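Local coordinates for protein tryptophan synthase alpha chain (Chlamydia trachomatis, PDB 6V82) that probably cleaves indoleglycerol phosphate to indole and glyceraldehyde 3-phosphate, as the alpha subunit of the enzyme that makes tryptophan, at residues T25-T28 against I29-K33; V53-N56 against P57-V61; S96-N99 against P100-R104; F224-K227 against T228-H232. All blocks are in the same frame, centred on the assembly; numbering follows the deposited sequence.

Interaction 1: T25-T28 against I29-K33. With SO4 (sulfate ion), chain E.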
loop_
_atom_site.group_PDB
_atom_site.type_symbol
_atom_site.label_atom_id
_atom_site.label_comp_id
_atom_site.label_asym_id
_atom_site.label_seq_id
_atom_site.Cartn_x
_atom_site.Cartn_y
_atom_site.Cartn_z
ATOM N N THR A 25 -25.486 -43.709 0.836
ATOM C CA THR A 25 -25.188 -45.104 0.501
ATOM C C THR A 25 -26.344 -45.761 -0.248
ATOM O O THR A 25 -26.159 -46.311 -1.338
ATOM C CB THR A 25 -24.859 -45.893 1.773
ATOM O OG1 THR A 25 -23.663 -45.365 2.356
ATOM C CG2 THR A 25 -24.657 -47.385 1.470
ATOM N N SER A 26 -27.546 -45.730 0.334
ATOM C CA SER A 26 -28.705 -46.353 -0.301
ATOM C C SER A 26 -28.928 -45.805 -1.701
ATOM O O SER A 26 -29.120 -46.568 -2.655
ATOM C CB SER A 26 -29.956 -46.130 0.547
ATOM O OG SER A 26 -29.791 -46.696 1.831
ATOM N N TYR A 27 -28.913 -44.477 -1.840
ATOM C CA TYR A 27 -29.189 -43.880 -3.137
ATOM C C TYR A 27 -28.166 -44.327 -4.171
ATOM O O TYR A 27 -28.526 -44.646 -5.313
ATOM C CB TYR A 27 -29.215 -42.356 -3.037
ATOM C CG TYR A 27 -29.536 -41.742 -4.362
ATOM C CD1 TYR A 27 -30.855 -41.600 -4.776
ATOM C CD2 TYR A 27 -28.523 -41.362 -5.231
ATOM C CE1 TYR A 27 -31.155 -41.072 -6.007
ATOM C CE2 TYR A 27 -28.806 -40.839 -6.460
ATOM C CZ TYR A 27 -30.125 -40.694 -6.846
ATOM O OH TYR A 27 -30.407 -40.160 -8.078
ATOM N N THR A 28 -26.885 -44.354 -3.791
ATOM C CA THR A 28 -25.860 -44.766 -4.744
ATOM C C THR A 28 -26.136 -46.175 -5.243
ATOM O O THR A 28 -25.971 -46.465 -6.434
ATOM C CB THR A 28 -24.468 -44.694 -4.112
ATOM O OG1 THR A 28 -24.220 -43.377 -3.610
ATOM C CG2 THR A 28 -23.417 -45.032 -5.138
ATOM N N ILE A 29 -26.573 -47.059 -4.342
ATOM C CA ILE A 29 -26.880 -48.427 -4.729
ATOM C C ILE A 29 -28.091 -48.454 -5.643
ATOM O O ILE A 29 -28.108 -49.169 -6.650
ATOM C CB ILE A 29 -27.100 -49.301 -3.482
ATOM C CG1 ILE A 29 -25.812 -49.402 -2.669
ATOM C CG2 ILE A 29 -27.609 -50.673 -3.886
ATOM C CD1 ILE A 29 -26.029 -49.960 -1.280
ATOM N N GLU A 30 -29.120 -47.668 -5.308
ATOM C CA GLU A 30 -30.299 -47.572 -6.167
ATOM C C GLU A 30 -29.937 -47.046 -7.548
ATOM O O GLU A 30 -30.387 -47.591 -8.558
ATOM C CB GLU A 30 -31.361 -46.682 -5.522
ATOM C CG GLU A 30 -32.090 -47.359 -4.400
ATOM C CD GLU A 30 -32.390 -48.815 -4.716
ATOM O OE1 GLU A 30 -31.793 -49.702 -4.063
ATOM O OE2 GLU A 30 -33.212 -49.068 -5.630
ATOM N N ALA A 31 -29.114 -45.988 -7.616
ATOM C CA ALA A 31 -28.763 -45.431 -8.920
ATOM C C ALA A 31 -28.003 -46.456 -9.760
ATOM O O ALA A 31 -28.280 -46.617 -10.959
ATOM C CB ALA A 31 -27.956 -44.140 -8.757
ATOM N N ALA A 32 -27.077 -47.192 -9.132
ATOM C CA ALA A 32 -26.336 -48.229 -9.842
ATOM C C ALA A 32 -27.269 -49.301 -10.396
ATOM O O ALA A 32 -27.126 -49.712 -11.555
ATOM C CB ALA A 32 -25.289 -48.841 -8.916
ATOM N N LYS A 33 -28.238 -49.763 -9.592
ATOM C CA LYS A 33 -29.234 -50.694 -10.118
ATOM C C LYS A 33 -29.937 -50.108 -11.334
ATOM O O LYS A 33 -30.139 -50.799 -12.339
ATOM C CB LYS A 33 -30.275 -51.047 -9.053
ATOM C CG LYS A 33 -29.810 -51.972 -7.946
ATOM C CD LYS A 33 -30.985 -52.328 -7.035
ATOM C CE LYS A 33 -30.529 -52.569 -5.589
ATOM N NZ LYS A 33 -31.657 -52.998 -4.697
HETATM S S SO4 E . -27.911 -43.868 3.764
HETATM O O1 SO4 E . -28.692 -42.892 4.519
HETATM O O2 SO4 E . -28.476 -43.984 2.423
HETATM O O3 SO4 E . -27.963 -45.170 4.433
HETATM O O4 SO4 E . -26.522 -43.412 3.665
HETATM O O HOH W 1 -30.546 -49.254 -1.573
#

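Interaction 2: V53-N56 against P57-V61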
loop_
_atom_site.group_PDB
_atom_site.type_symbol
_atom_site.label_atom_id
_atom_site.label_comp_id
_atom_site.label_asym_id
_atom_site.label_seq_id
_atom_site.Cartn_x
_atom_site.Cartn_y
_atom_site.Cartn_z
ATOM N N VAL A 53 -9.079 -31.824 -9.100
ATOM C CA VAL A 53 -8.720 -30.807 -10.088
ATOM C C VAL A 53 -8.777 -31.322 -11.521
ATOM O O VAL A 53 -8.801 -30.517 -12.456
ATOM C CB VAL A 53 -7.315 -30.227 -9.798
ATOM C CG1 VAL A 53 -7.335 -29.402 -8.529
ATOM C CG2 VAL A 53 -6.280 -31.345 -9.701
ATOM N N ALA A 54 -8.789 -32.638 -11.730
ATOM C CA ALA A 54 -8.816 -33.197 -13.079
ATOM C C ALA A 54 -10.220 -33.510 -13.577
ATOM O O ALA A 54 -10.359 -34.104 -14.647
ATOM C CB ALA A 54 -7.971 -34.468 -13.155
ATOM N N ASP A 55 -11.257 -33.148 -12.829
ATOM C CA ASP A 55 -12.627 -33.399 -13.233
ATOM C C ASP A 55 -13.348 -32.086 -13.514
ATOM O O ASP A 55 -12.972 -31.029 -13.003
ATOM C CB ASP A 55 -13.348 -34.207 -12.163
ATOM C CG ASP A 55 -12.969 -35.684 -12.209
ATOM O OD1 ASP A 55 -13.510 -36.408 -13.070
ATOM O OD2 ASP A 55 -12.107 -36.118 -11.417
ATOM N N ASN A 56 -14.370 -32.153 -14.358
ATOM C CA ASN A 56 -15.089 -30.945 -14.717
ATOM C C ASN A 56 -15.969 -30.501 -13.544
ATOM O O ASN A 56 -16.233 -31.280 -12.625
ATOM C CB ASN A 56 -15.896 -31.171 -15.997
ATOM C CG ASN A 56 -17.235 -31.800 -15.742
ATOM O OD1 ASN A 56 -18.227 -31.109 -15.525
ATOM N ND2 ASN A 56 -17.280 -33.116 -15.784
ATOM N N PRO A 57 -16.397 -29.234 -13.532
ATOM C CA PRO A 57 -17.087 -28.702 -12.339
ATOM C C PRO A 57 -18.296 -29.514 -11.884
ATOM O O PRO A 57 -18.543 -29.626 -10.675
ATOM C CB PRO A 57 -17.496 -27.294 -12.792
ATOM C CG PRO A 57 -16.522 -26.946 -13.849
ATOM C CD PRO A 57 -16.228 -28.209 -14.574
ATOM N N GLU A 58 -19.067 -30.068 -12.821
ATOM C CA GLU A 58 -20.215 -30.891 -12.467
ATOM C C GLU A 58 -19.806 -32.010 -11.529
ATOM O O GLU A 58 -20.465 -32.272 -10.518
ATOM C CB GLU A 58 -20.848 -31.472 -13.733
ATOM C CG GLU A 58 -21.973 -30.651 -14.339
ATOM C CD GLU A 58 -23.338 -31.130 -13.888
ATOM O OE1 GLU A 58 -24.314 -30.355 -14.000
ATOM O OE2 GLU A 58 -23.434 -32.285 -13.416
ATOM N N ILE A 59 -18.707 -32.685 -11.860
ATOM C CA ILE A 59 -18.241 -33.797 -11.050
ATOM C C ILE A 59 -17.597 -33.292 -9.767
ATOM O O ILE A 59 -17.674 -33.952 -8.721
ATOM C CB ILE A 59 -17.289 -34.655 -11.899
ATOM C CG1 ILE A 59 -18.012 -35.091 -13.179
ATOM C CG2 ILE A 59 -16.806 -35.863 -11.128
ATOM C CD1 ILE A 59 -19.378 -35.731 -12.933
ATOM N N GLN A 60 -16.965 -32.114 -9.818
ATOM C CA GLN A 60 -16.419 -31.510 -8.608
ATOM C C GLN A 60 -17.517 -31.304 -7.566
ATOM O O GLN A 60 -17.384 -31.743 -6.419
ATOM C CB GLN A 60 -15.717 -30.190 -8.954
ATOM C CG GLN A 60 -14.771 -29.664 -7.877
ATOM C CD GLN A 60 -13.448 -29.124 -8.443
ATOM O OE1 GLN A 60 -12.415 -29.134 -7.762
ATOM N NE2 GLN A 60 -13.480 -28.649 -9.689
ATOM N N VAL A 61 -18.633 -30.676 -7.967
ATOM C CA VAL A 61 -19.748 -30.443 -7.047
ATOM C C VAL A 61 -20.375 -31.760 -6.583
ATOM O O VAL A 61 -20.836 -31.870 -5.436
ATOM C CB VAL A 61 -20.782 -29.516 -7.711
ATOM C CG1 VAL A 61 -22.055 -29.462 -6.905
ATOM C CG2 VAL A 61 -20.202 -28.129 -7.841
#

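Interaction 3: S96-N99 against P100-R104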
loop_
_atom_site.group_PDB
_atom_site.type_symbol
_atom_site.label_atom_id
_atom_site.label_comp_id
_atom_site.label_asym_id
_atom_site.label_seq_id
_atom_site.Cartn_x
_atom_site.Cartn_y
_atom_site.Cartn_z
ATOM N N SER A 96 -10.671 -42.982 -8.987
ATOM C CA SER A 96 -10.236 -42.305 -7.773
ATOM C C SER A 96 -9.013 -41.442 -8.020
ATOM O O SER A 96 -8.229 -41.667 -8.950
ATOM C CB SER A 96 -9.926 -43.317 -6.664
ATOM O OG SER A 96 -9.349 -42.689 -5.551
ATOM N N TYR A 97 -8.851 -40.463 -7.142
ATOM C CA TYR A 97 -7.576 -39.785 -7.000
ATOM C C TYR A 97 -6.635 -40.637 -6.150
ATOM O O TYR A 97 -7.054 -41.567 -5.462
ATOM C CB TYR A 97 -7.785 -38.386 -6.409
ATOM C CG TYR A 97 -8.332 -37.475 -7.467
ATOM C CD1 TYR A 97 -9.663 -37.564 -7.864
ATOM C CD2 TYR A 97 -7.512 -36.583 -8.128
ATOM C CE1 TYR A 97 -10.162 -36.757 -8.858
ATOM C CE2 TYR A 97 -8.005 -35.769 -9.135
ATOM C CZ TYR A 97 -9.330 -35.864 -9.489
ATOM O OH TYR A 97 -9.834 -35.061 -10.477
ATOM N N TYR A 98 -5.342 -40.326 -6.231
ATOM C CA TYR A 98 -4.358 -41.219 -5.642
ATOM C C TYR A 98 -4.445 -41.215 -4.126
ATOM O O TYR A 98 -4.377 -42.277 -3.495
ATOM C CB TYR A 98 -2.956 -40.828 -6.093
ATOM C CG TYR A 98 -1.909 -41.824 -5.657
ATOM C CD1 TYR A 98 -2.238 -43.159 -5.395
ATOM C CD2 TYR A 98 -0.591 -41.430 -5.483
ATOM C CE1 TYR A 98 -1.260 -44.081 -4.972
ATOM C CE2 TYR A 98 0.376 -42.327 -5.076
ATOM C CZ TYR A 98 0.046 -43.648 -4.823
ATOM O OH TYR A 98 1.044 -44.504 -4.427
ATOM N N ASN A 99 -4.603 -40.036 -3.521
ATOM C CA ASN A 99 -4.401 -39.920 -2.077
ATOM C C ASN A 99 -5.362 -40.765 -1.243
ATOM O O ASN A 99 -4.899 -41.415 -0.290
ATOM C CB ASN A 99 -4.461 -38.453 -1.654
ATOM C CG ASN A 99 -3.861 -38.241 -0.288
ATOM O OD1 ASN A 99 -2.675 -38.515 -0.079
ATOM N ND2 ASN A 99 -4.669 -37.771 0.663
ATOM N N PRO A 100 -6.673 -40.805 -1.511
ATOM C CA PRO A 100 -7.534 -41.685 -0.702
ATOM C C PRO A 100 -7.114 -43.152 -0.743
ATOM O O PRO A 100 -7.413 -43.893 0.204
ATOM C CB PRO A 100 -8.925 -41.470 -1.314
ATOM C CG PRO A 100 -8.838 -40.095 -1.902
ATOM C CD PRO A 100 -7.467 -40.034 -2.483
ATOM N N LEU A 101 -6.438 -43.597 -1.809
ATOM C CA LEU A 101 -5.932 -44.963 -1.835
ATOM C C LEU A 101 -4.529 -45.047 -1.259
ATOM O O LEU A 101 -4.206 -46.020 -0.571
ATOM C CB LEU A 101 -5.975 -45.530 -3.259
ATOM C CG LEU A 101 -7.409 -45.667 -3.799
ATOM C CD1 LEU A 101 -7.462 -45.944 -5.293
ATOM C CD2 LEU A 101 -8.135 -46.771 -3.050
ATOM N N LEU A 102 -3.703 -44.021 -1.480
ATOM C CA LEU A 102 -2.383 -43.982 -0.851
ATOM C C LEU A 102 -2.477 -44.007 0.673
ATOM O O LEU A 102 -1.592 -44.549 1.341
ATOM C CB LEU A 102 -1.624 -42.739 -1.315
ATOM C CG LEU A 102 -0.306 -42.404 -0.621
ATOM C CD1 LEU A 102 0.747 -43.461 -0.894
ATOM C CD2 LEU A 102 0.170 -41.030 -1.064
ATOM N N GLN A 103 -3.535 -43.423 1.240
ATOM C CA GLN A 103 -3.700 -43.385 2.686
ATOM C C GLN A 103 -4.276 -44.679 3.247
ATOM O O GLN A 103 -4.297 -44.844 4.471
ATOM C CB GLN A 103 -4.603 -42.217 3.088
ATOM C CG GLN A 103 -4.100 -40.869 2.661
ATOM C CD GLN A 103 -2.697 -40.610 3.157
ATOM O OE1 GLN A 103 -2.342 -40.967 4.286
ATOM N NE2 GLN A 103 -1.886 -39.995 2.316
ATOM N N ARG A 104 -4.766 -45.579 2.394
ATOM C CA ARG A 104 -5.175 -46.910 2.815
ATOM C C ARG A 104 -3.972 -47.848 2.702
ATOM O O ARG A 104 -2.847 -47.421 2.439
ATOM C CB ARG A 104 -6.366 -47.389 1.982
ATOM C CG ARG A 104 -7.575 -46.455 1.994
ATOM C CD ARG A 104 -8.508 -46.708 3.185
ATOM N NE ARG A 104 -7.841 -46.620 4.489
ATOM C CZ ARG A 104 -7.666 -45.489 5.172
ATOM N NH1 ARG A 104 -7.053 -45.510 6.345
ATOM N NH2 ARG A 104 -8.098 -44.333 4.679
#

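Interaction 4: F224-K227 against T228-H232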
loop_
_atom_site.group_PDB
_atom_site.type_symbol
_atom_site.label_atom_id
_atom_site.label_comp_id
_atom_site.label_asym_id
_atom_site.label_seq_id
_atom_site.Cartn_x
_atom_site.Cartn_y
_atom_site.Cartn_z
ATOM N N PHE A 224 -17.885 -46.519 -25.114
ATOM C CA PHE A 224 -17.969 -45.099 -24.802
ATOM C C PHE A 224 -18.342 -44.938 -23.337
ATOM O O PHE A 224 -18.937 -45.834 -22.730
ATOM C CB PHE A 224 -18.987 -44.372 -25.699
ATOM C CG PHE A 224 -20.403 -44.808 -25.483
ATOM C CD1 PHE A 224 -20.894 -45.944 -26.107
ATOM C CD2 PHE A 224 -21.248 -44.080 -24.661
ATOM C CE1 PHE A 224 -22.203 -46.348 -25.910
ATOM C CE2 PHE A 224 -22.560 -44.476 -24.465
ATOM C CZ PHE A 224 -23.037 -45.610 -25.087
ATOM N N ILE A 225 -17.983 -43.796 -22.763
ATOM C CA ILE A 225 -18.265 -43.516 -21.363
ATOM C C ILE A 225 -19.224 -42.336 -21.281
ATOM O O ILE A 225 -19.046 -41.323 -21.969
ATOM C CB ILE A 225 -16.973 -43.265 -20.562
ATOM C CG1 ILE A 225 -17.304 -42.863 -19.123
ATOM C CG2 ILE A 225 -16.099 -42.217 -21.220
ATOM C CD1 ILE A 225 -16.082 -42.827 -18.215
ATOM N N VAL A 226 -20.262 -42.493 -20.467
ATOM C CA VAL A 226 -21.170 -41.416 -20.093
ATOM C C VAL A 226 -20.691 -40.918 -18.733
ATOM O O VAL A 226 -21.018 -41.504 -17.694
ATOM C CB VAL A 226 -22.620 -41.901 -20.030
ATOM C CG1 VAL A 226 -23.533 -40.773 -19.612
ATOM C CG2 VAL A 226 -23.046 -42.519 -21.356
ATOM N N LYS A 227 -19.908 -39.843 -18.731
ATOM C CA LYS A 227 -19.292 -39.349 -17.502
ATOM C C LYS A 227 -20.191 -38.381 -16.739
ATOM O O LYS A 227 -20.368 -38.525 -15.526
ATOM C CB LYS A 227 -17.957 -38.668 -17.823
ATOM C CG LYS A 227 -17.242 -38.078 -16.615
ATOM C CD LYS A 227 -16.903 -39.174 -15.604
ATOM C CE LYS A 227 -16.255 -38.605 -14.342
ATOM N NZ LYS A 227 -14.843 -38.129 -14.535
ATOM N N THR A 228 -20.749 -37.387 -17.430
ATOM C CA THR A 228 -21.518 -36.314 -16.804
ATOM C C THR A 228 -23.023 -36.594 -16.737
ATOM O O THR A 228 -23.658 -36.300 -15.716
ATOM C CB THR A 228 -21.276 -34.999 -17.558
ATOM O OG1 THR A 228 -19.922 -34.569 -17.356
ATOM C CG2 THR A 228 -22.218 -33.900 -17.086
ATOM N N ALA A 229 -23.607 -37.181 -17.790
ATOM C CA ALA A 229 -25.059 -37.105 -17.970
ATOM C C ALA A 229 -25.816 -37.695 -16.783
ATOM O O ALA A 229 -26.775 -37.087 -16.295
ATOM C CB ALA A 229 -25.470 -37.793 -19.273
ATOM N N PHE A 230 -25.389 -38.869 -16.298
ATOM C CA PHE A 230 -26.075 -39.527 -15.187
ATOM C C PHE A 230 -26.003 -38.686 -13.917
ATOM O O PHE A 230 -27.020 -38.466 -13.248
ATOM C CB PHE A 230 -25.475 -40.915 -14.948
ATOM C CG PHE A 230 -25.698 -41.882 -16.087
ATOM C CD1 PHE A 230 -26.934 -41.970 -16.710
ATOM C CD2 PHE A 230 -24.667 -42.696 -16.537
ATOM C CE1 PHE A 230 -27.138 -42.859 -17.760
ATOM C CE2 PHE A 230 -24.866 -43.585 -17.585
ATOM C CZ PHE A 230 -26.103 -43.664 -18.199
ATOM N N VAL A 231 -24.804 -38.211 -13.567
ATOM C CA VAL A 231 -24.650 -37.362 -12.386
ATOM C C VAL A 231 -25.536 -36.128 -12.508
ATOM O O VAL A 231 -26.273 -35.767 -11.581
ATOM C CB VAL A 231 -23.170 -36.978 -12.191
ATOM C CG1 VAL A 231 -23.028 -35.825 -11.195
ATOM C CG2 VAL A 231 -22.371 -38.183 -11.732
ATOM N N HIS A 232 -25.487 -35.475 -13.664
ATOM C CA HIS A 232 -26.290 -34.275 -13.865
ATOM C C HIS A 232 -27.776 -34.577 -13.713
ATOM O O HIS A 232 -28.530 -33.769 -13.159
ATOM C CB HIS A 232 -25.991 -33.686 -15.239
ATOM C CG HIS A 232 -26.858 -32.527 -15.595
ATOM N ND1 HIS A 232 -26.534 -31.229 -15.265
ATOM C CD2 HIS A 232 -28.041 -32.468 -16.248
ATOM C CE1 HIS A 232 -27.479 -30.418 -15.704
ATOM N NE2 HIS A 232 -28.406 -31.145 -16.304
HETATM O O HOH W 2 -22.696 -39.401 -14.850
#

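Interaction 1: T25-T28 against I29-K33
Thr-25 to Thr-28 meet Ile-29 to Ala-32 in i to i+4 contacts along the first two turns of helix 25-37. This is the helix of the beta-alpha-beta unit that joins strands 13-19 and 42-46 of the TIM barrel. Four alpha-helical backbone bonds run in succession, from Ile-29 N to Thr-25 O through to Ala-32 N to Thr-28 O. Thr-25 and Ile-29 lie alongside each other and point the same way, with Thr-25 CG2 4.0 Å from Ile-29 CD1. Thr-25 and Thr-28 also touch Ile-79 of helix 73-84. On another side, Tyr-27 CG is anti to the backbone N (chi1 -178°). The ring thus runs beside the next turn, and CE2 comes 4.1 Å from Ala-31 CB at an oblique approach. Tyr-27 OH is hydrogen-bonded to Ser-238 O. Glu-30 OE1 accepts from a water that also donates to Ser-26 O, and forms a salt bridge with Lys-33 NZ, whose hydrogen bond is weak. A sulfate, probably from the crystallisation liquor, sits at the N-terminal end of the helix. Thr-25 N donates to its O4 at 3.0 Å. Sulfate O2 takes two bonds from one residue, Ser-26 N at 2.9 Å and Ser-26 OG at 3.1 Å.

Interaction 2: V53-N56 against P57-V61
Asn-56 O is gripped by two backbone N-H groups of the first helical turn. Gln-60 N gives the straighter bond, 3.0 Å long, at an N-H...O angle of 159° and in the carbonyl plane. Ile-59 N reaches the same Asn-56 O at 2.9 Å, but its angle makes this bond weak. The side chain of Asn-56 adds a third link. Its OD1 accepts from Glu-58 N at 3.0 Å, with the donor well above the amide plane. Asn-56 CG stands between the backbone N and the carbonyl carbon (chi1 84°), which turns the amide back over the start of the helix. The other end of the amide, ND2, lies 3.3 Å from Ile-59 CG1 and makes a weak hydrogen bond to Thr-228 OG1. Glu-58 CB sits close to the capping oxygen, and the two side chains run the same way. Glu-58 OE1 is hydrogen-bonded to His-232 ND1. Asp-55 and Ile-59 cross obliquely, and Ile-59 CG2 packs 3.9 Å from Asp-55 OD1. Lys-227 forms a salt bridge to that oxygen, while Tyr-95 and Tyr-97 bond to OD2. Another protein chain lies against Val-53, Pro-57 and Gln-60. This is an asparagine N-cap with proline at the first helical position, placed directly after Asp-55, a predicted proton acceptor of the active site.

Interaction 3: S96-N99 against P100-R104
Tyr-98 meets Leu-102 and Asn-99 meets Gln-103, each four residues on. Tyr-98 O accepts from two backbone donors, Leu-102 N at 2.7 Å in the carbonyl plane and Leu-101 N at 3.0 Å from above it. Asn-99 O accepts from Gln-103 N. The amides of the same two residues repeat the link: Gln-103 NE2 donates to Asn-99 OD1 at 2.9 Å. The donor stands above the plane of the asparagine amide, yet the acceptor lies close to the plane of the glutamine amide. The two planes are 49° apart. Gln-103 is bent at chi2 (-55°), which folds its chain back toward Asn-99. Ser-96 OG donates to Tyr-97 O at 2.6 Å, on a lone pair.

Among the apolar contacts, Leu-102 CB sits over one face of the Tyr-98 ring in a CH-pi contact, 4.0 Å from the centroid and offset toward the rim. Methyls also rest on two hydroxyls. Leu-102 CD1 is 3.7 Å from Tyr-98 OH, and Leu-101 CD1 is 3.8 Å from Ser-96 OG.

Another protein chain also binds here. Its groups hydrogen-bond Tyr-98 OH and both ends of the Asn-99 amide. Helix 98-102 follows the C-terminal end of barrel strand 92-96, where Ser-96 makes backbone bonds to Cys-121 and Ile-123. Tyr-98 packs on Val-122 and Leu-101 on Val-120 of strand 119-122, and Phe-137 of helix 136-144 meets the Tyr-98 ring edge-to-face.

Interaction 4: F224-K227 against T228-H232
The backbone leaves barrel strand 223-226 at Val-226, turns at Lys-227 and runs on into helix 229-236; His-232 N bonds to Thr-228 O at 2.9 Å. Val-226 meets the helix with one methyl. Its CG1 is anti to the backbone N (chi1 179°), and this points the methyl at the first turn. There it lies 3.6 Å from Ala-229 CB and over one face of the Phe-230 ring. The CH-pi distance from CG1 to the ring centroid is 4.0 Å, 22° off the normal. The two side chains cross at about a right angle. Phe-230 also packs on Leu-246 and Ala-247, and Val-226 on Val-250, all of helix 241-250. A water joins the two segments by donating to Lys-227 O at 2.6 Å and accepting from Val-231 N at 2.7 Å. The side chain of Lys-227 leads away from the helix. Thr-228 OG1 is hydrogen-bonded to Asp-207 OD2. Val-226 and Phe-230 thus join the apolar layer under helix 241-250. The end of Lys-227 has a charged and aromatic setting instead: cation-pi contacts with Tyr-17 and Tyr-95, and a salt bridge to Asp-55 that places the lysine beside the predicted active site.

Interactions 2, 3 and 4 meet around Asp-55, one of two predicted proton acceptors. From interaction 4, Lys-227 NZ reaches Asp-55 OD1 at 2.6 Å. From interaction 3, Tyr-97 OH lies 2.7 Å from Asp-55 OD2 and 2.9 Å from Ala-54 N. Interactions 2 and 4 are also joined by Glu-58 OE1 and His-232 ND1, 2.7 Å apart. Interactions 3 and 4 do not touch each other. The other predicted proton acceptor, Glu-44, lies about 5 Å from Lys-227, side chain to side chain. Interaction 1 stands apart on its barrel helix. Its nearest atoms are about 6 Å from interaction 4.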